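Local coordinates for beta-N-acetylglucosaminidase-like protein Glycoside hydrolase family 20 (Flavobacterium johnsoniae, PDB 6YHH) that probably cleaves terminal N-acetylglucosamine units from chitin-derived oligosaccharides, as a glycoside hydrolase family 20 beta-N-acetylhexosaminidase in bacterial chitin use, at residues 380-385 with 393-398; 410-415 with 424-429; 145-150 with 474-479. All blocks are in the same frame, centred on the assembly; numbering follows the deposited sequence.

Contact 1: residues 380-385 with 393-398; sequences VHSWRG and GQSLVD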
loop_
_atom_site.group_PDB
_atom_site.type_symbol
_atom_site.label_atom_id
_atom_site.label_comp_id
_atom_site.label_asym_id
_atom_site.label_seq_id
_atom_site.Cartn_x
_atom_site.Cartn_y
_atom_site.Cartn_z
ATOM N N VAL A 380 -25.781 -2.444 -23.963
ATOM C CA VAL A 380 -25.134 -3.666 -24.422
ATOM C C VAL A 380 -23.631 -3.478 -24.213
ATOM O O VAL A 380 -23.082 -2.480 -24.698
ATOM C CB VAL A 380 -25.455 -3.955 -25.901
ATOM C CG1 VAL A 380 -24.609 -5.119 -26.491
ATOM C CG2 VAL A 380 -26.902 -4.334 -25.985
ATOM N N HIS A 381 -22.983 -4.436 -23.544
ATOM C CA HIS A 381 -21.567 -4.343 -23.272
ATOM C C HIS A 381 -20.838 -5.289 -24.233
ATOM O O HIS A 381 -20.854 -6.501 -24.075
ATOM C CB HIS A 381 -21.329 -4.662 -21.789
ATOM C CG HIS A 381 -20.030 -4.166 -21.274
ATOM N ND1 HIS A 381 -19.766 -4.139 -19.930
ATOM C CD2 HIS A 381 -18.914 -3.688 -21.902
ATOM C CE1 HIS A 381 -18.559 -3.644 -19.728
ATOM N NE2 HIS A 381 -17.998 -3.387 -20.902
ATOM N N SER A 382 -20.217 -4.695 -25.263
ATOM C CA SER A 382 -19.548 -5.416 -26.305
ATOM C C SER A 382 -18.144 -5.845 -25.879
ATOM O O SER A 382 -17.267 -4.993 -25.675
ATOM C CB SER A 382 -19.452 -4.512 -27.553
ATOM O OG SER A 382 -18.768 -5.153 -28.624
ATOM N N TRP A 383 -17.920 -7.155 -25.854
ATOM C CA TRP A 383 -16.677 -7.741 -25.350
ATOM C C TRP A 383 -16.033 -8.835 -26.185
ATOM O O TRP A 383 -14.765 -9.044 -26.061
ATOM C CB TRP A 383 -16.879 -8.251 -23.936
ATOM C CG TRP A 383 -17.595 -9.559 -23.834
ATOM C CD1 TRP A 383 -18.914 -9.736 -23.734
ATOM C CD2 TRP A 383 -17.003 -10.871 -23.703
ATOM N NE1 TRP A 383 -19.238 -11.072 -23.578
ATOM C CE2 TRP A 383 -18.079 -11.800 -23.545
ATOM C CE3 TRP A 383 -15.691 -11.364 -23.742
ATOM C CZ2 TRP A 383 -17.866 -13.167 -23.420
ATOM C CZ3 TRP A 383 -15.488 -12.715 -23.572
ATOM C CH2 TRP A 383 -16.573 -13.610 -23.469
ATOM N N ARG A 384 -16.792 -9.459 -27.082
ATOM C CA ARG A 384 -16.272 -10.576 -27.874
ATOM C C ARG A 384 -15.620 -10.134 -29.145
ATOM O O ARG A 384 -16.044 -9.177 -29.784
ATOM C CB ARG A 384 -17.392 -11.586 -28.079
ATOM C CG ARG A 384 -17.931 -12.125 -26.776
ATOM C CD ARG A 384 -19.129 -12.990 -26.970
ATOM N NE ARG A 384 -18.740 -14.137 -27.681
ATOM C CZ ARG A 384 -19.589 -14.723 -28.498
ATOM N NH1 ARG A 384 -20.815 -14.177 -28.671
ATOM N NH2 ARG A 384 -19.204 -15.816 -29.141
ATOM N N GLY A 385 -14.612 -10.882 -29.544
ATOM C CA GLY A 385 -13.803 -10.558 -30.695
ATOM C C GLY A 385 -13.039 -11.807 -31.123
ATOM O O GLY A 385 -13.505 -12.923 -30.940
ATOM N N GLY A 393 -15.212 -5.715 -32.470
ATOM C CA GLY A 393 -16.112 -4.541 -32.639
ATOM C C GLY A 393 -17.457 -4.917 -33.282
ATOM O O GLY A 393 -18.430 -4.122 -33.255
ATOM N N GLN A 394 -17.602 -6.119 -33.869
ATOM C CA GLN A 394 -18.817 -6.368 -34.653
ATOM C C GLN A 394 -20.075 -6.396 -33.769
ATOM O O GLN A 394 -21.138 -5.988 -34.175
ATOM C CB GLN A 394 -18.704 -7.698 -35.408
ATOM C CG GLN A 394 -19.812 -7.915 -36.448
ATOM C CD GLN A 394 -19.787 -6.844 -37.551
ATOM O OE1 GLN A 394 -18.715 -6.536 -38.113
ATOM N NE2 GLN A 394 -20.925 -6.226 -37.796
ATOM N N SER A 395 -19.989 -6.898 -32.528
ATOM C CA SER A 395 -21.177 -6.933 -31.738
ATOM C C SER A 395 -21.653 -5.520 -31.375
ATOM O O SER A 395 -22.833 -5.304 -31.045
ATOM C CB SER A 395 -20.992 -7.789 -30.485
ATOM O OG SER A 395 -19.851 -7.388 -29.725
ATOM N N LEU A 396 -20.699 -4.571 -31.357
ATOM C CA LEU A 396 -21.040 -3.203 -31.062
ATOM C C LEU A 396 -21.764 -2.590 -32.266
ATOM O O LEU A 396 -22.769 -1.912 -32.094
ATOM C CB LEU A 396 -19.794 -2.372 -30.706
ATOM C CG LEU A 396 -19.927 -0.874 -30.567
ATOM C CD1 LEU A 396 -18.917 -0.267 -29.640
ATOM C CD2 LEU A 396 -19.809 -0.139 -31.923
ATOM N N VAL A 397 -21.189 -2.809 -33.429
ATOM C CA VAL A 397 -21.808 -2.356 -34.717
ATOM C C VAL A 397 -23.210 -2.882 -34.800
ATOM O O VAL A 397 -24.178 -2.122 -35.003
ATOM C CB VAL A 397 -21.031 -2.850 -35.897
ATOM C CG1 VAL A 397 -21.842 -2.534 -37.163
ATOM C CG2 VAL A 397 -19.690 -2.137 -35.943
ATOM N N ASP A 398 -23.368 -4.168 -34.592
ATOM C CA ASP A 398 -24.723 -4.773 -34.630
ATOM C C ASP A 398 -25.714 -4.201 -33.611
ATOM O O ASP A 398 -26.872 -3.991 -33.901
ATOM C CB ASP A 398 -24.643 -6.293 -34.511
ATOM C CG ASP A 398 -23.886 -6.956 -35.691
ATOM O OD1 ASP A 398 -23.551 -6.260 -36.678
ATOM O OD2 ASP A 398 -23.559 -8.175 -35.613
HETATM O O HOH W 1 -16.415 -6.355 -29.920
HETATM O O HOH W 2 -17.765 -8.938 -32.014
#

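Contact 2: residues 410-415 with 424-429; sequences NGFYID and YLNDPM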
loop_
_atom_site.group_PDB
_atom_site.type_symbol
_atom_site.label_atom_id
_atom_site.label_comp_id
_atom_site.label_asym_id
_atom_site.label_seq_id
_atom_site.Cartn_x
_atom_site.Cartn_y
_atom_site.Cartn_z
ATOM N N ASN A 410 -14.184 -5.038 -25.692
ATOM C CA ASN A 410 -13.329 -5.814 -26.574
ATOM C C ASN A 410 -12.127 -4.962 -27.018
ATOM O O ASN A 410 -12.334 -3.779 -27.385
ATOM C CB ASN A 410 -14.076 -6.211 -27.867
ATOM C CG ASN A 410 -13.238 -7.138 -28.730
ATOM O OD1 ASN A 410 -12.638 -6.721 -29.750
ATOM N ND2 ASN A 410 -13.013 -8.349 -28.195
ATOM N N GLY A 411 -10.925 -5.532 -26.930
ATOM C CA GLY A 411 -9.674 -4.837 -27.272
ATOM C C GLY A 411 -9.078 -3.997 -26.152
ATOM O O GLY A 411 -8.020 -3.384 -26.313
ATOM N N PHE A 412 -9.770 -3.970 -24.977
ATOM C CA PHE A 412 -9.288 -3.305 -23.763
ATOM C C PHE A 412 -9.200 -4.352 -22.588
ATOM O O PHE A 412 -9.319 -3.982 -21.398
ATOM C CB PHE A 412 -10.235 -2.187 -23.336
ATOM C CG PHE A 412 -10.396 -1.037 -24.326
ATOM C CD1 PHE A 412 -9.319 -0.421 -24.929
ATOM C CD2 PHE A 412 -11.650 -0.500 -24.573
ATOM C CE1 PHE A 412 -9.494 0.718 -25.716
ATOM C CE2 PHE A 412 -11.819 0.581 -25.400
ATOM C CZ PHE A 412 -10.736 1.213 -25.982
ATOM N N TYR A 413 -8.844 -5.574 -22.962
ATOM C CA TYR A 413 -8.690 -6.681 -21.986
ATOM C C TYR A 413 -7.262 -6.659 -21.437
ATOM O O TYR A 413 -6.435 -7.507 -21.772
ATOM C CB TYR A 413 -9.082 -8.017 -22.603
ATOM C CG TYR A 413 -10.572 -8.269 -22.444
ATOM C CD1 TYR A 413 -11.499 -7.358 -22.933
ATOM C CD2 TYR A 413 -11.047 -9.379 -21.756
ATOM C CE1 TYR A 413 -12.860 -7.558 -22.722
ATOM C CE2 TYR A 413 -12.425 -9.617 -21.624
ATOM C CZ TYR A 413 -13.290 -8.647 -22.014
ATOM O OH TYR A 413 -14.629 -8.820 -21.743
ATOM N N ILE A 414 -7.010 -5.704 -20.534
ATOM C CA ILE A 414 -5.650 -5.435 -19.989
ATOM C C ILE A 414 -5.118 -6.643 -19.174
ATOM O O ILE A 414 -3.920 -6.814 -19.033
ATOM C CB ILE A 414 -5.665 -4.159 -19.106
ATOM C CG1 ILE A 414 -6.829 -4.101 -18.157
ATOM C CG2 ILE A 414 -5.768 -2.924 -19.943
ATOM C CD1 ILE A 414 -6.713 -3.032 -17.089
ATOM N N ASP A 415 -6.012 -7.519 -18.673
ATOM C CA ASP A 415 -5.563 -8.672 -17.956
ATOM C C ASP A 415 -4.781 -9.654 -18.765
ATOM O O ASP A 415 -4.029 -10.457 -18.191
ATOM C CB ASP A 415 -6.779 -9.378 -17.306
ATOM C CG ASP A 415 -7.740 -9.891 -18.327
ATOM O OD1 ASP A 415 -8.172 -9.076 -19.161
ATOM O OD2 ASP A 415 -8.092 -11.117 -18.306
ATOM N N TYR A 424 -4.162 1.032 -27.216
ATOM C CA TYR A 424 -4.197 2.445 -27.575
ATOM C C TYR A 424 -4.861 2.674 -28.883
ATOM O O TYR A 424 -5.553 3.676 -29.039
ATOM C CB TYR A 424 -2.767 2.965 -27.632
ATOM C CG TYR A 424 -2.635 4.460 -27.837
ATOM C CD1 TYR A 424 -3.271 5.331 -26.998
ATOM C CD2 TYR A 424 -1.938 4.948 -28.930
ATOM C CE1 TYR A 424 -3.118 6.694 -27.163
ATOM C CE2 TYR A 424 -1.777 6.292 -29.152
ATOM C CZ TYR A 424 -2.370 7.170 -28.288
ATOM O OH TYR A 424 -2.235 8.498 -28.473
ATOM N N LEU A 425 -4.720 1.725 -29.799
ATOM C CA LEU A 425 -5.277 1.904 -31.183
ATOM C C LEU A 425 -6.627 1.285 -31.309
ATOM O O LEU A 425 -7.303 1.452 -32.314
ATOM C CB LEU A 425 -4.319 1.333 -32.167
ATOM C CG LEU A 425 -2.972 2.106 -32.132
ATOM C CD1 LEU A 425 -2.000 1.455 -33.105
ATOM C CD2 LEU A 425 -3.094 3.639 -32.307
ATOM N N ASN A 426 -7.144 0.676 -30.233
ATOM C CA ASN A 426 -8.462 0.118 -30.284
ATOM C C ASN A 426 -9.519 1.221 -30.134
ATOM O O ASN A 426 -9.566 1.899 -29.146
ATOM C CB ASN A 426 -8.613 -0.827 -29.078
ATOM C CG ASN A 426 -9.902 -1.631 -29.068
ATOM O OD1 ASN A 426 -10.153 -2.410 -29.990
ATOM N ND2 ASN A 426 -10.677 -1.550 -27.949
ATOM N N ASP A 427 -10.427 1.397 -31.061
ATOM C CA ASP A 427 -11.306 2.587 -31.015
ATOM C C ASP A 427 -12.757 2.170 -30.901
ATOM O O ASP A 427 -13.212 1.287 -31.682
ATOM C CB ASP A 427 -11.078 3.369 -32.298
ATOM C CG ASP A 427 -11.637 4.777 -32.245
ATOM O OD1 ASP A 427 -12.840 4.951 -32.143
ATOM O OD2 ASP A 427 -10.869 5.695 -32.214
ATOM N N PRO A 428 -13.499 2.737 -29.982
ATOM C CA PRO A 428 -14.898 2.353 -29.871
ATOM C C PRO A 428 -15.716 2.654 -31.148
ATOM O O PRO A 428 -16.799 2.039 -31.350
ATOM C CB PRO A 428 -15.388 3.189 -28.708
ATOM C CG PRO A 428 -14.139 3.511 -27.911
ATOM C CD PRO A 428 -13.095 3.701 -28.941
ATOM N N MET A 429 -15.239 3.588 -31.969
ATOM C CA MET A 429 -15.888 3.897 -33.268
ATOM C C MET A 429 -15.419 2.984 -34.351
ATOM O O MET A 429 -14.224 2.946 -34.731
ATOM C CB MET A 429 -15.648 5.338 -33.715
ATOM C CG MET A 429 -16.440 5.760 -34.959
ATOM S SD MET A 429 -18.177 6.060 -34.583
ATOM C CE MET A 429 -17.939 7.459 -33.415
HETATM O O HOH W 3 -12.443 -3.923 -30.686
#

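Contact 3: residues 145-150 with 474-479; sequences TWRGLM and RLWSAE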
loop_
_atom_site.group_PDB
_atom_site.type_symbol
_atom_site.label_atom_id
_atom_site.label_comp_id
_atom_site.label_asym_id
_atom_site.label_seq_id
_atom_site.Cartn_x
_atom_site.Cartn_y
_atom_site.Cartn_z
ATOM N N THR A 145 -18.512 9.822 -23.502
ATOM C CA THR A 145 -19.005 10.066 -22.156
ATOM C C THR A 145 -18.738 8.945 -21.092
ATOM O O THR A 145 -18.737 9.243 -19.908
ATOM C CB THR A 145 -20.546 10.432 -22.176
ATOM O OG1 THR A 145 -20.905 11.117 -20.976
ATOM C CG2 THR A 145 -21.432 9.228 -22.348
ATOM N N TRP A 146 -18.561 7.702 -21.538
ATOM C CA TRP A 146 -18.331 6.533 -20.680
ATOM C C TRP A 146 -16.893 6.174 -20.846
ATOM O O TRP A 146 -16.500 5.721 -21.882
ATOM C CB TRP A 146 -19.266 5.379 -21.114
ATOM C CG TRP A 146 -19.190 4.192 -20.234
ATOM C CD1 TRP A 146 -18.057 3.447 -19.915
ATOM C CD2 TRP A 146 -20.279 3.598 -19.534
ATOM N NE1 TRP A 146 -18.400 2.403 -19.071
ATOM C CE2 TRP A 146 -19.736 2.496 -18.771
ATOM C CE3 TRP A 146 -21.628 3.910 -19.418
ATOM C CZ2 TRP A 146 -20.541 1.671 -18.031
ATOM C CZ3 TRP A 146 -22.428 3.110 -18.620
ATOM C CH2 TRP A 146 -21.855 1.988 -17.947
ATOM N N ARG A 147 -16.073 6.466 -19.840
ATOM C CA ARG A 147 -14.641 6.227 -19.894
ATOM C C ARG A 147 -14.260 5.469 -18.605
ATOM O O ARG A 147 -14.049 6.060 -17.543
ATOM C CB ARG A 147 -13.860 7.525 -20.019
ATOM C CG ARG A 147 -14.394 8.394 -21.163
ATOM C CD ARG A 147 -13.652 9.675 -21.299
ATOM N NE ARG A 147 -13.561 10.448 -20.074
ATOM C CZ ARG A 147 -14.561 11.152 -19.553
ATOM N NH1 ARG A 147 -15.704 11.312 -20.233
ATOM N NH2 ARG A 147 -14.424 11.720 -18.407
ATOM N N GLY A 148 -14.242 4.131 -18.738
ATOM C CA GLY A 148 -14.313 3.245 -17.590
ATOM C C GLY A 148 -13.165 2.259 -17.345
ATOM O O GLY A 148 -12.386 1.905 -18.264
ATOM N N LEU A 149 -13.056 1.888 -16.092
ATOM C CA LEU A 149 -12.282 0.696 -15.665
ATOM C C LEU A 149 -13.250 -0.228 -14.934
ATOM O O LEU A 149 -13.931 0.233 -14.020
ATOM C CB LEU A 149 -11.141 1.039 -14.649
ATOM C CG LEU A 149 -10.304 -0.121 -14.116
ATOM C CD1 LEU A 149 -9.486 -0.855 -15.153
ATOM C CD2 LEU A 149 -9.386 0.403 -12.983
ATOM N N MET A 150 -13.201 -1.512 -15.295
ATOM C CA MET A 150 -13.858 -2.580 -14.564
ATOM C C MET A 150 -12.843 -3.227 -13.618
ATOM O O MET A 150 -11.789 -3.639 -14.058
ATOM C CB MET A 150 -14.441 -3.630 -15.459
ATOM C CG MET A 150 -15.341 -4.574 -14.687
ATOM S SD MET A 150 -15.518 -6.180 -15.462
ATOM C CE MET A 150 -13.884 -6.723 -14.940
ATOM N N ARG A 474 -7.294 7.274 -25.356
ATOM C CA ARG A 474 -8.229 6.892 -26.418
ATOM C C ARG A 474 -9.672 7.280 -26.145
ATOM O O ARG A 474 -10.435 7.619 -27.063
ATOM C CB ARG A 474 -8.129 5.405 -26.747
ATOM C CG ARG A 474 -9.046 4.902 -27.880
ATOM C CD ARG A 474 -8.891 5.618 -29.227
ATOM N NE ARG A 474 -7.494 5.583 -29.589
ATOM C CZ ARG A 474 -6.738 6.645 -29.868
ATOM N NH1 ARG A 474 -7.181 7.907 -29.967
ATOM N NH2 ARG A 474 -5.489 6.411 -30.053
ATOM N N LEU A 475 -10.092 7.236 -24.911
ATOM C CA LEU A 475 -11.468 7.440 -24.587
ATOM C C LEU A 475 -11.800 8.934 -24.451
ATOM O O LEU A 475 -12.962 9.291 -24.574
ATOM C CB LEU A 475 -11.817 6.672 -23.305
ATOM C CG LEU A 475 -11.695 5.155 -23.501
ATOM C CD1 LEU A 475 -12.001 4.487 -22.146
ATOM C CD2 LEU A 475 -12.497 4.597 -24.668
ATOM N N TRP A 476 -10.787 9.776 -24.227
ATOM C CA TRP A 476 -11.017 11.235 -24.033
ATOM C C TRP A 476 -10.618 12.042 -25.269
ATOM O O TRP A 476 -11.353 12.936 -25.707
ATOM C CB TRP A 476 -10.209 11.708 -22.803
ATOM C CG TRP A 476 -10.259 13.223 -22.609
ATOM C CD1 TRP A 476 -9.614 14.153 -23.355
ATOM C CD2 TRP A 476 -11.018 13.923 -21.638
ATOM N NE1 TRP A 476 -9.962 15.431 -22.917
ATOM C CE2 TRP A 476 -10.805 15.299 -21.841
ATOM C CE3 TRP A 476 -11.844 13.522 -20.574
ATOM C CZ2 TRP A 476 -11.436 16.282 -21.083
ATOM C CZ3 TRP A 476 -12.470 14.522 -19.813
ATOM C CH2 TRP A 476 -12.256 15.881 -20.071
ATOM N N SER A 477 -9.423 11.786 -25.781
ATOM C CA SER A 477 -8.794 12.661 -26.767
ATOM C C SER A 477 -9.440 12.443 -28.162
ATOM O O SER A 477 -10.205 11.508 -28.424
ATOM C CB SER A 477 -7.318 12.349 -26.891
ATOM O OG SER A 477 -6.624 12.719 -25.686
ATOM N N ALA A 478 -9.070 13.333 -29.046
ATOM C CA ALA A 478 -9.576 13.267 -30.418
ATOM C C ALA A 478 -9.177 11.944 -31.079
ATOM O O ALA A 478 -8.121 11.395 -30.790
ATOM C CB ALA A 478 -8.966 14.439 -31.219
ATOM N N GLU A 479 -9.992 11.518 -32.045
ATOM C CA GLU A 479 -9.805 10.245 -32.719
ATOM C C GLU A 479 -8.489 10.178 -33.445
ATOM O O GLU A 479 -7.926 9.108 -33.571
ATOM C CB GLU A 479 -10.944 10.016 -33.706
ATOM C CG GLU A 479 -10.894 8.688 -34.450
ATOM C CD GLU A 479 -12.101 8.393 -35.320
ATOM O OE1 GLU A 479 -12.893 9.322 -35.615
ATOM O OE2 GLU A 479 -12.253 7.178 -35.669
#

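Contact 1: residues 380-385 with 393-398
Ser382 packs its hydroxymethyl group against Ser395 and Leu396 on the first turn of helix 394-401. Its OG is anti to the backbone N (chi1 179°), which carries the hydroxyl off the end of strand 379-382 and across to the helix. Ser382 OG lies 2.7 Å from Ser395 OG, close enough for a hydrogen bond. The Ser382 proton has another acceptor within reach, so this bond is not certain. Glu367 OE1 takes Ser395 OG and the backbone N of both Trp383 and Arg384, so one oxygen ties the helix start to the turn after the strand. Beside the hydroxyl pair the contact is apolar: Leu396 CB sits 3.8 Å from Ser382 CB.

Two waters fill in the polar side. The first joins Ser382 OG, Arg384 O and Gly393 N, and the second joins Arg384 O to Ser395 N. Arg384 O accepts from each water at 2.8 Å. Two N-H groups at the helix start are thus met through water. Gly393 is the N-cap residue. At its positive phi of 86° a CB would press against the preceding carbonyl oxygen.

The side chain of Trp383 leaves the backbone on the side away from the helix. Arg384 CG lies 3.2 Å above the centre of the Trp383 ring, and Trp383 NE1 is held by Glu368. The Trp383 side chain comes near Glu317, the predicted proton donor, and a bound Tris molecule, probably a crystallisation component. The contact belongs to the beta-alpha-beta unit 379-382, 394-401 and 406-408 of the TIM barrel, whose strand end here probably leads into the active-site pocket.

Contact 2: residues 410-415 with 424-429
Asn426 bridges two loops of the TIM-barrel domain, one following strand 406-408 and the other following helix 420-424.

The direct polar link is one hydrogen bond. Asn426 ND2 donates to Asn410 O over 2.8 Å, in the carbonyl plane and on a lone pair, with an N-H...O angle of 152°. A water probably links Asn426 OD1 to Asn410 OD1, while Asn410 ND2 goes to Trp383 O.

The same nitrogen of Asn426 stands 3.2 Å above the centre of the Phe412 ring, and the amide and ring planes are 87° apart. The second N-H of the amide is directed at the ring, consistent with an N-H...pi interaction. With CG anti to the backbone N (chi1 -173°), the Asn426 amide reaches both partners.

A CB on Gly411 would collide with Asn426 OD1, so the approach depends on the missing side chain.

Asp427 OD1 takes the backbone N of Met429 on its anti lone pair, forming an Asx turn. Asp427 OD2 makes a salt bridge to Arg143.

The backbone oxygen of Asn426 is buried with no hydrogen-bond partner in the model. It lies just past the Phe412 rim, on the face ND2 covers, with Asn426 O 3.4 Å from Phe412 CZ.

Contact 3: residues 145-150 with 474-479
Arg147 NH2 is gripped by two groups from outside the contact, a salt bridge to Glu92 and a hydrogen bond to Lys174 O. NH1 is bonded to Phe144 O. These bonds fix the turn of the guanidinium, and its face meets the edge of the Trp476 indole. Trp476 CE3 lies 3.4 Å above the guanidinium plane, offset toward its rim, and the two planes are 90° apart. The Arg147 chain is bent at chi3 (-53°), which turns its head toward the indole. Trp476 NE1 is bonded to Asp140.

The stem of Arg147 packs on Leu475. Arg147 CG is 3.8 Å from Leu475 CB, and Arg147 CD is 3.4 Å from Leu475 O. Leu475 CD1 lies over the strand backbone, 4.1 Å from Gly148 N.

An alanine in place of Arg147 would probably leave Glu92 without this charged mate and open a gap beside Trp476 and Leu475.

Strand 146-152 runs parallel between strands 177-184 and 443-450, the first strand of the barrel beside its last. Helix 467-476 lies against the outside of this closure, where Trp476 also touches Pro11 and Pro142.

Overall arrangement
All three contacts belong to the TIM-barrel domain, and contacts 1 and 3 reach the same sheet. The touching residues of contact 3 are all buried, and it joins chain-distant elements, strand 146-152 and helix 467-476, by apolar packing and a charged head with outside partners. Contacts 1 and 2 are only partly buried and local in sequence. They rely on small polar groups, with two waters in contact 1, and in contact 2 one water and an amide over a ring. Contact 1 meets contact 2 where Trp383 O bonds to Asn410 ND2. Contact 2 meets contact 3 where Tyr424 O bonds to Arg474 NE. Contacts 1 and 3 do not touch.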